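Local coordinates for protein putative Transcriptional Regulator (PDB 2IA2) that is a putative transcriptional regulator of the IclR family, probably binding DNA through its helix-turn-helix domain and a small effector through its C-terminal domain, at residues Ser149-Leu163 against Ile190-Glu204. Sequence-based numbering, arbitrary orientation.
Sequences SMGRVLLAGLPDDEL and ILAVRADGICVLDQE
Arg152 reaches Glu204 end-on with two nitrogens, one to each carboxylate oxygen: NH2 lies 2.8 Å from OE1 of Glu204, and NH1 makes the longer bond to OE2. The two flat groups are turned 62° apart, and both oxygens are met from above the carboxylate plane. The arginine chain runs extended from CG to NE, and CD1 of Leu201 covers one guanidinium face. Tyr146 O takes the NE hydrogen, while Ile180 N also bonds Glu204 OE1. A methionine in place of Arg152 would probably leave the buried Glu204 carboxylate without its countercharge and Tyr146 O without this donor. At the other end, Arg194, bent at chi3 (-100°), sends NE to the carbonyl O of Ala156 (2.7 Å), in the carbonyl plane and on a lone pair; NH1 meets Asp160 OD1 on its syn side at 3.0 Å in a salt bridge. Apolar packing joins these polar ends. In the GAF-like C-terminal domain, helix 149-156 lies against the antiparallel sheet, whose edge strand 199-202 it flanks, and helix 190-196, the last part of helix 183-196, crosses it at -80°. Ile190 is a knob among Arg152, Leu155, Ala156 and Leu163; its CD1 touches Leu155 CD1 at 3.8 Å. Val153 CG2 touches both Val193 CG1 (3.8 Å) and Cys199 CB (3.9 Å), and Cys199 SG rests against Ser149 CA and Arg152 CB.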
ATOM      1  N   SER A 149      -4.834  -3.157  28.178  1.00 26.82           N
ATOM      2  CA  SER A 149      -5.089  -1.820  27.724  1.00 27.75           C
ATOM      3  C   SER A 149      -5.410  -1.827  26.243  1.00 26.29           C
ATOM      4  O   SER A 149      -6.339  -1.182  25.829  1.00 25.60           O
ATOM      5  CB  SER A 149      -3.918  -0.847  28.066  1.00 27.06           C
ATOM      6  OG  SER A 149      -2.704  -1.152  27.366  1.00 27.87           O
HETATM    7  N   MSE A 150      -4.635  -2.576  25.452  1.00 26.32           N
HETATM    8  CA  MSE A 150      -4.920  -2.742  24.030  1.00 26.91           C
HETATM    9  C   MSE A 150      -6.312  -3.393  23.808  1.00 25.53           C
HETATM   10  O   MSE A 150      -7.047  -2.986  22.935  1.00 26.42           O
HETATM   11  CB  MSE A 150      -3.818  -3.579  23.371  1.00 26.28           C
HETATM   12  CG  MSE A 150      -2.564  -2.740  23.249  1.00 25.81           C
HETATM   13 SE   MSE A 150      -1.144  -3.491  22.175  1.00 35.89          SE
HETATM   14  CE  MSE A 150      -0.719  -5.072  23.210  1.00 21.91           C
ATOM     15  N   GLY A 151      -6.664  -4.375  24.617  1.00 24.23           N
ATOM     16  CA  GLY A 151      -7.958  -5.023  24.509  1.00 25.39           C
ATOM     17  C   GLY A 151      -9.113  -4.082  24.707  1.00 26.61           C
ATOM     18  O   GLY A 151     -10.081  -4.133  23.940  1.00 28.68           O
ATOM     19  N   ARG A 152      -9.024  -3.199  25.710  1.00 27.53           N
ATOM     20  CA  ARG A 152     -10.087  -2.208  25.946  1.00 27.76           C
ATOM     21  C   ARG A 152     -10.192  -1.190  24.873  1.00 26.76           C
ATOM     22  O   ARG A 152     -11.282  -0.734  24.563  1.00 28.54           O
ATOM     23  CB  ARG A 152      -9.944  -1.554  27.325  1.00 27.57           C
ATOM     24  CG  ARG A 152     -10.154  -2.616  28.360  1.00 30.11           C
ATOM     25  CD  ARG A 152     -10.210  -2.049  29.773  1.00 33.65           C
ATOM     26  NE  ARG A 152     -10.311  -3.154  30.732  1.00 34.08           N
ATOM     27  CZ  ARG A 152     -10.230  -3.003  32.057  1.00 37.54           C
ATOM     28  NH1 ARG A 152     -10.080  -1.793  32.605  1.00 35.31           N
ATOM     29  NH2 ARG A 152     -10.319  -4.067  32.838  1.00 36.13           N
ATOM     30  N   VAL A 153      -9.060  -0.802  24.325  1.00 26.82           N
ATOM     31  CA  VAL A 153      -9.015   0.028  23.123  1.00 24.96           C
ATOM     32  C   VAL A 153      -9.717  -0.649  21.942  1.00 26.52           C
ATOM     33  O   VAL A 153     -10.494  -0.004  21.193  1.00 26.70           O
ATOM     34  CB  VAL A 153      -7.531   0.406  22.760  1.00 25.48           C
ATOM     35  CG1 VAL A 153      -7.424   0.987  21.355  1.00 20.55           C
ATOM     36  CG2 VAL A 153      -6.986   1.422  23.775  1.00 24.25           C
ATOM     37  N   LEU A 154      -9.415  -1.929  21.714  1.00 26.00           N
ATOM     38  CA  LEU A 154      -9.997  -2.648  20.569  1.00 26.15           C
ATOM     39  C   LEU A 154     -11.502  -2.844  20.761  1.00 27.67           C
ATOM     40  O   LEU A 154     -12.274  -2.643  19.799  1.00 28.18           O
ATOM     41  CB  LEU A 154      -9.265  -4.014  20.304  1.00 24.42           C
ATOM     42  CG  LEU A 154      -7.838  -3.793  19.741  1.00 24.95           C
ATOM     43  CD1 LEU A 154      -6.975  -5.015  19.955  1.00 25.93           C
ATOM     44  CD2 LEU A 154      -7.875  -3.414  18.238  1.00 23.32           C
ATOM     45  N   LEU A 155     -11.906  -3.231  21.978  1.00 28.11           N
ATOM     46  CA  LEU A 155     -13.320  -3.365  22.313  1.00 30.49           C
ATOM     47  C   LEU A 155     -14.129  -2.057  22.156  1.00 32.96           C
ATOM     48  O   LEU A 155     -15.286  -2.090  21.705  1.00 34.23           O
ATOM     49  CB  LEU A 155     -13.479  -3.899  23.721  1.00 29.87           C
ATOM     50  CG  LEU A 155     -12.918  -5.300  23.969  1.00 30.71           C
ATOM     51  CD1 LEU A 155     -12.999  -5.643  25.476  1.00 28.96           C
ATOM     52  CD2 LEU A 155     -13.643  -6.328  23.121  1.00 31.56           C
ATOM     53  N   ALA A 156     -13.525  -0.914  22.505  1.00 34.05           N
ATOM     54  CA  ALA A 156     -14.170   0.381  22.330  1.00 33.95           C
ATOM     55  C   ALA A 156     -14.448   0.649  20.853  1.00 34.47           C
ATOM     56  O   ALA A 156     -15.353   1.434  20.507  1.00 35.44           O
ATOM     57  CB  ALA A 156     -13.329   1.478  22.959  1.00 33.61           C
ATOM     58  N   GLY A 157     -13.708  -0.026  19.976  1.00 32.52           N
ATOM     59  CA  GLY A 157     -13.852   0.147  18.542  1.00 31.76           C
ATOM     60  C   GLY A 157     -14.966  -0.685  17.950  1.00 32.90           C
ATOM     61  O   GLY A 157     -15.354  -0.448  16.853  1.00 32.31           O
ATOM     62  N   LEU A 158     -15.509  -1.656  18.676  1.00 32.90           N
ATOM     63  CA  LEU A 158     -16.589  -2.482  18.131  1.00 34.97           C
ATOM     64  C   LEU A 158     -17.891  -1.706  17.856  1.00 36.18           C
ATOM     65  O   LEU A 158     -18.158  -0.744  18.543  1.00 36.32           O
ATOM     66  CB  LEU A 158     -16.910  -3.630  19.102  1.00 34.81           C
ATOM     67  CG  LEU A 158     -15.795  -4.691  19.158  1.00 34.27           C
ATOM     68  CD1 LEU A 158     -16.157  -5.729  20.166  1.00 32.34           C
ATOM     69  CD2 LEU A 158     -15.533  -5.295  17.751  1.00 32.80           C
ATOM     70  N   PRO A 159     -18.713  -2.151  16.874  1.00 37.58           N
ATOM     71  CA  PRO A 159     -20.129  -1.664  16.833  1.00 39.22           C
ATOM     72  C   PRO A 159     -20.829  -2.017  18.147  1.00 41.25           C
ATOM     73  O   PRO A 159     -20.520  -3.088  18.727  1.00 40.98           O
ATOM     74  CB  PRO A 159     -20.746  -2.469  15.677  1.00 39.87           C
ATOM     75  CG  PRO A 159     -19.529  -2.776  14.741  1.00 38.07           C
ATOM     76  CD  PRO A 159     -18.407  -3.062  15.750  1.00 37.50           C
ATOM     77  N   ASP A 160     -21.734  -1.154  18.623  1.00 42.13           N
ATOM     78  CA  ASP A 160     -22.452  -1.382  19.897  1.00 44.42           C
ATOM     79  C   ASP A 160     -23.096  -2.752  20.059  1.00 44.81           C
ATOM     80  O   ASP A 160     -23.088  -3.322  21.149  1.00 45.16           O
ATOM     81  CB  ASP A 160     -23.536  -0.305  20.112  1.00 46.43           C
ATOM     82  CG  ASP A 160     -22.942   1.059  20.485  1.00 50.15           C
ATOM     83  OD1 ASP A 160     -21.872   1.079  21.168  1.00 52.89           O
ATOM     84  OD2 ASP A 160     -23.546   2.095  20.091  1.00 52.87           O
ATOM     85  N   ASP A 161     -23.661  -3.303  18.991  1.00 45.58           N
ATOM     86  CA  ASP A 161     -24.325  -4.603  19.142  1.00 46.00           C
ATOM     87  C   ASP A 161     -23.299  -5.695  19.347  1.00 44.94           C
ATOM     88  O   ASP A 161     -23.555  -6.652  20.073  1.00 44.65           O
ATOM     89  CB  ASP A 161     -25.311  -4.959  18.005  1.00 46.90           C
ATOM     90  CG  ASP A 161     -24.722  -4.790  16.597  1.00 49.03           C
ATOM     91  OD1 ASP A 161     -23.519  -4.450  16.443  1.00 49.64           O
ATOM     92  OD2 ASP A 161     -25.503  -4.977  15.624  1.00 50.16           O
ATOM     93  N   GLU A 162     -22.136  -5.532  18.719  1.00 43.86           N
ATOM     94  CA  GLU A 162     -21.030  -6.493  18.889  1.00 43.45           C
ATOM     95  C   GLU A 162     -20.410  -6.386  20.265  1.00 42.30           C
ATOM     96  O   GLU A 162     -20.186  -7.407  20.914  1.00 42.75           O
ATOM     97  CB  GLU A 162     -19.957  -6.335  17.812  1.00 43.01           C
ATOM     98  CG  GLU A 162     -20.488  -6.583  16.423  1.00 46.57           C
ATOM     99  CD  GLU A 162     -19.425  -6.584  15.360  1.00 52.67           C
ATOM    100  OE1 GLU A 162     -18.232  -6.457  15.703  1.00 54.79           O
ATOM    101  OE2 GLU A 162     -19.794  -6.731  14.167  1.00 55.31           O
ATOM    102  N   LEU A 163     -20.156  -5.165  20.722  1.00 40.94           N
ATOM    103  CA  LEU A 163     -19.689  -4.964  22.087  1.00 40.91           C
ATOM    104  C   LEU A 163     -20.615  -5.602  23.143  1.00 42.22           C
ATOM    105  O   LEU A 163     -20.161  -6.277  24.066  1.00 41.34           O
ATOM    106  CB  LEU A 163     -19.499  -3.472  22.375  1.00 39.83           C
ATOM    107  CG  LEU A 163     -19.072  -3.136  23.802  1.00 38.46           C
ATOM    108  CD1 LEU A 163     -17.748  -3.819  24.155  1.00 36.65           C
ATOM    109  CD2 LEU A 163     -18.970  -1.620  23.979  1.00 41.73           C
ATOM    110  N   ILE A 190     -14.606   0.674  29.186  1.00 43.09           N
ATOM    111  CA  ILE A 190     -14.455   0.622  27.727  1.00 41.81           C
ATOM    112  C   ILE A 190     -15.006   1.876  27.026  1.00 42.02           C
ATOM    113  O   ILE A 190     -14.380   2.388  26.111  1.00 40.21           O
ATOM    114  CB  ILE A 190     -15.079  -0.654  27.130  1.00 41.11           C
ATOM    115  CG1 ILE A 190     -14.240  -1.875  27.509  1.00 41.11           C
ATOM    116  CG2 ILE A 190     -15.224  -0.529  25.645  1.00 39.77           C
ATOM    117  CD1 ILE A 190     -15.013  -3.174  27.548  1.00 42.48           C
ATOM    118  N   LEU A 191     -16.180   2.355  27.445  1.00 43.05           N
ATOM    119  CA  LEU A 191     -16.710   3.593  26.893  1.00 44.24           C
ATOM    120  C   LEU A 191     -15.841   4.805  27.297  1.00 44.25           C
ATOM    121  O   LEU A 191     -15.723   5.740  26.508  1.00 44.27           O
ATOM    122  CB  LEU A 191     -18.195   3.815  27.271  1.00 46.04           C
ATOM    123  CG  LEU A 191     -19.200   2.690  26.975  1.00 47.40           C
ATOM    124  CD1 LEU A 191     -20.651   3.093  27.414  1.00 49.42           C
ATOM    125  CD2 LEU A 191     -19.155   2.263  25.527  1.00 45.09           C
ATOM    126  N   ALA A 192     -15.247   4.800  28.496  1.00 43.92           N
ATOM    127  CA  ALA A 192     -14.310   5.888  28.863  1.00 44.45           C
ATOM    128  C   ALA A 192     -13.139   5.940  27.859  1.00 43.73           C
ATOM    129  O   ALA A 192     -12.752   6.999  27.406  1.00 43.63           O
ATOM    130  CB  ALA A 192     -13.795   5.717  30.277  1.00 44.44           C
ATOM    131  N   VAL A 193     -12.608   4.777  27.487  1.00 43.04           N
ATOM    132  CA  VAL A 193     -11.567   4.675  26.466  1.00 41.72           C
ATOM    133  C   VAL A 193     -12.021   5.283  25.151  1.00 41.39           C
ATOM    134  O   VAL A 193     -11.270   5.945  24.476  1.00 40.44           O
ATOM    135  CB  VAL A 193     -11.186   3.191  26.220  1.00 41.25           C
ATOM    136  CG1 VAL A 193     -10.195   3.079  25.071  1.00 38.65           C
ATOM    137  CG2 VAL A 193     -10.620   2.581  27.497  1.00 41.31           C
ATOM    138  N   ARG A 194     -13.266   5.034  24.778  1.00 42.91           N
ATOM    139  CA  ARG A 194     -13.832   5.638  23.570  1.00 43.59           C
ATOM    140  C   ARG A 194     -13.735   7.171  23.684  1.00 43.55           C
ATOM    141  O   ARG A 194     -13.243   7.813  22.774  1.00 43.15           O
ATOM    142  CB  ARG A 194     -15.274   5.173  23.382  1.00 44.38           C
ATOM    143  CG  ARG A 194     -15.775   5.099  21.933  1.00 45.05           C
ATOM    144  CD  ARG A 194     -17.203   4.479  21.916  1.00 46.29           C
ATOM    145  NE  ARG A 194     -17.304   3.045  21.570  1.00 48.42           N
ATOM    146  CZ  ARG A 194     -18.455   2.397  21.378  1.00 50.00           C
ATOM    147  NH1 ARG A 194     -19.607   3.037  21.544  1.00 52.98           N
ATOM    148  NH2 ARG A 194     -18.471   1.114  21.040  1.00 48.79           N
ATOM    149  N   ALA A 195     -14.132   7.743  24.826  1.00 43.33           N
ATOM    150  CA  ALA A 195     -14.049   9.211  25.043  1.00 43.12           C
ATOM    151  C   ALA A 195     -12.611   9.781  25.162  1.00 42.32           C
ATOM    152  O   ALA A 195     -12.318  10.820  24.589  1.00 42.00           O
ATOM    153  CB  ALA A 195     -14.869   9.612  26.270  1.00 44.15           C
ATOM    154  N   ASP A 196     -11.717   9.110  25.888  1.00 40.13           N
ATOM    155  CA  ASP A 196     -10.356   9.638  26.117  1.00 39.84           C
ATOM    156  C   ASP A 196      -9.365   9.418  24.967  1.00 37.41           C
ATOM    157  O   ASP A 196      -8.339  10.104  24.871  1.00 35.74           O
ATOM    158  CB  ASP A 196      -9.789   8.980  27.368  1.00 40.97           C
ATOM    159  CG  ASP A 196     -10.674   9.197  28.573  1.00 46.17           C
ATOM    160  OD1 ASP A 196     -11.648  10.000  28.455  1.00 49.17           O
ATOM    161  OD2 ASP A 196     -10.395   8.586  29.642  1.00 51.46           O
ATOM    162  N   GLY A 197      -9.625   8.417  24.133  1.00 35.29           N
ATOM    163  CA  GLY A 197      -8.643   8.059  23.107  1.00 35.06           C
ATOM    164  C   GLY A 197      -7.444   7.258  23.645  1.00 34.97           C
ATOM    165  O   GLY A 197      -6.521   6.975  22.916  1.00 34.78           O
ATOM    166  N   ILE A 198      -7.436   6.922  24.929  1.00 35.36           N
ATOM    167  CA  ILE A 198      -6.372   6.094  25.506  1.00 34.51           C
ATOM    168  C   ILE A 198      -6.945   5.238  26.613  1.00 34.04           C
ATOM    169  O   ILE A 198      -8.030   5.517  27.076  1.00 33.51           O
ATOM    170  CB  ILE A 198      -5.174   6.890  26.085  1.00 35.53           C
ATOM    171  CG1 ILE A 198      -5.639   7.819  27.163  1.00 39.32           C
ATOM    172  CG2 ILE A 198      -4.377   7.585  24.973  1.00 37.13           C
ATOM    173  CD1 ILE A 198      -4.584   8.097  28.217  1.00 46.69           C
ATOM    174  N   CYS A 199      -6.207   4.190  27.012  1.00 32.53           N
ATOM    175  CA  CYS A 199      -6.604   3.356  28.112  1.00 32.01           C
ATOM    176  C   CYS A 199      -5.381   3.176  28.955  1.00 32.24           C
ATOM    177  O   CYS A 199      -4.303   2.916  28.420  1.00 31.70           O
ATOM    178  CB  CYS A 199      -7.086   1.985  27.592  1.00 30.44           C
ATOM    179  SG  CYS A 199      -7.426   0.823  28.924  1.00 33.06           S
ATOM    180  N   VAL A 200      -5.516   3.385  30.244  1.00 31.83           N
ATOM    181  CA  VAL A 200      -4.498   3.015  31.187  1.00 32.58           C
ATOM    182  C   VAL A 200      -4.991   1.880  32.034  1.00 34.03           C
ATOM    183  O   VAL A 200      -6.046   1.951  32.618  1.00 34.40           O
ATOM    184  CB  VAL A 200      -4.072   4.150  32.071  1.00 33.65           C
ATOM    185  CG1 VAL A 200      -3.012   3.728  32.993  1.00 33.67           C
ATOM    186  CG2 VAL A 200      -3.625   5.307  31.275  1.00 33.08           C
ATOM    187  N   LEU A 201      -4.224   0.811  32.051  1.00 33.16           N
ATOM    188  CA  LEU A 201      -4.552  -0.352  32.820  1.00 35.32           C
ATOM    189  C   LEU A 201      -3.588  -0.501  33.948  1.00 35.58           C
ATOM    190  O   LEU A 201      -2.432  -0.629  33.727  1.00 35.77           O
ATOM    191  CB  LEU A 201      -4.549  -1.587  31.954  1.00 35.12           C
ATOM    192  CG  LEU A 201      -5.354  -2.711  32.530  1.00 38.30           C
ATOM    193  CD1 LEU A 201      -6.189  -3.310  31.503  1.00 39.35           C
ATOM    194  CD2 LEU A 201      -4.464  -3.703  33.175  1.00 39.71           C
ATOM    195  N   ASP A 202      -4.089  -0.428  35.162  1.00 37.13           N
ATOM    196  CA  ASP A 202      -3.261  -0.375  36.358  1.00 37.38           C
ATOM    197  C   ASP A 202      -3.380  -1.675  37.122  1.00 37.58           C
ATOM    198  O   ASP A 202      -4.253  -1.846  37.928  1.00 38.72           O
ATOM    199  CB  ASP A 202      -3.661   0.780  37.252  1.00 38.73           C
ATOM    200  CG  ASP A 202      -2.780   0.906  38.480  1.00 41.49           C
ATOM    201  OD1 ASP A 202      -1.729   0.305  38.533  1.00 40.00           O
ATOM    202  OD2 ASP A 202      -3.150   1.624  39.392  1.00 44.89           O
ATOM    203  N   GLN A 203      -2.516  -2.603  36.789  1.00 37.06           N
ATOM    204  CA  GLN A 203      -2.368  -3.885  37.514  1.00 38.34           C
ATOM    205  C   GLN A 203      -3.619  -4.775  37.609  1.00 38.96           C
ATOM    206  O   GLN A 203      -3.836  -5.421  38.626  1.00 40.75           O
ATOM    207  CB  GLN A 203      -1.753  -3.670  38.912  1.00 38.78           C
ATOM    208  CG  GLN A 203      -0.719  -2.563  38.953  1.00 37.89           C
ATOM    209  CD  GLN A 203      -0.085  -2.393  40.296  1.00 41.49           C
ATOM    210  OE1 GLN A 203       0.401  -3.356  40.869  1.00 46.29           O
ATOM    211  NE2 GLN A 203      -0.035  -1.158  40.787  1.00 38.71           N
ATOM    212  N   GLU A 204      -4.418  -4.824  36.542  1.00 39.11           N
ATOM    213  CA  GLU A 204      -5.580  -5.712  36.502  1.00 39.04           C
ATOM    214  C   GLU A 204      -5.234  -7.060  35.865  1.00 38.88           C
ATOM    215  O   GLU A 204      -6.000  -8.035  35.990  1.00 39.34           O
ATOM    216  CB  GLU A 204      -6.720  -5.065  35.734  1.00 39.44           C
ATOM    217  CG  GLU A 204      -7.284  -3.818  36.419  1.00 39.10           C
ATOM    218  CD  GLU A 204      -8.551  -3.317  35.755  1.00 41.03           C
ATOM    219  OE1 GLU A 204      -9.435  -4.144  35.472  1.00 42.10           O
ATOM    220  OE2 GLU A 204      -8.682  -2.106  35.531  1.00 40.90           O
TER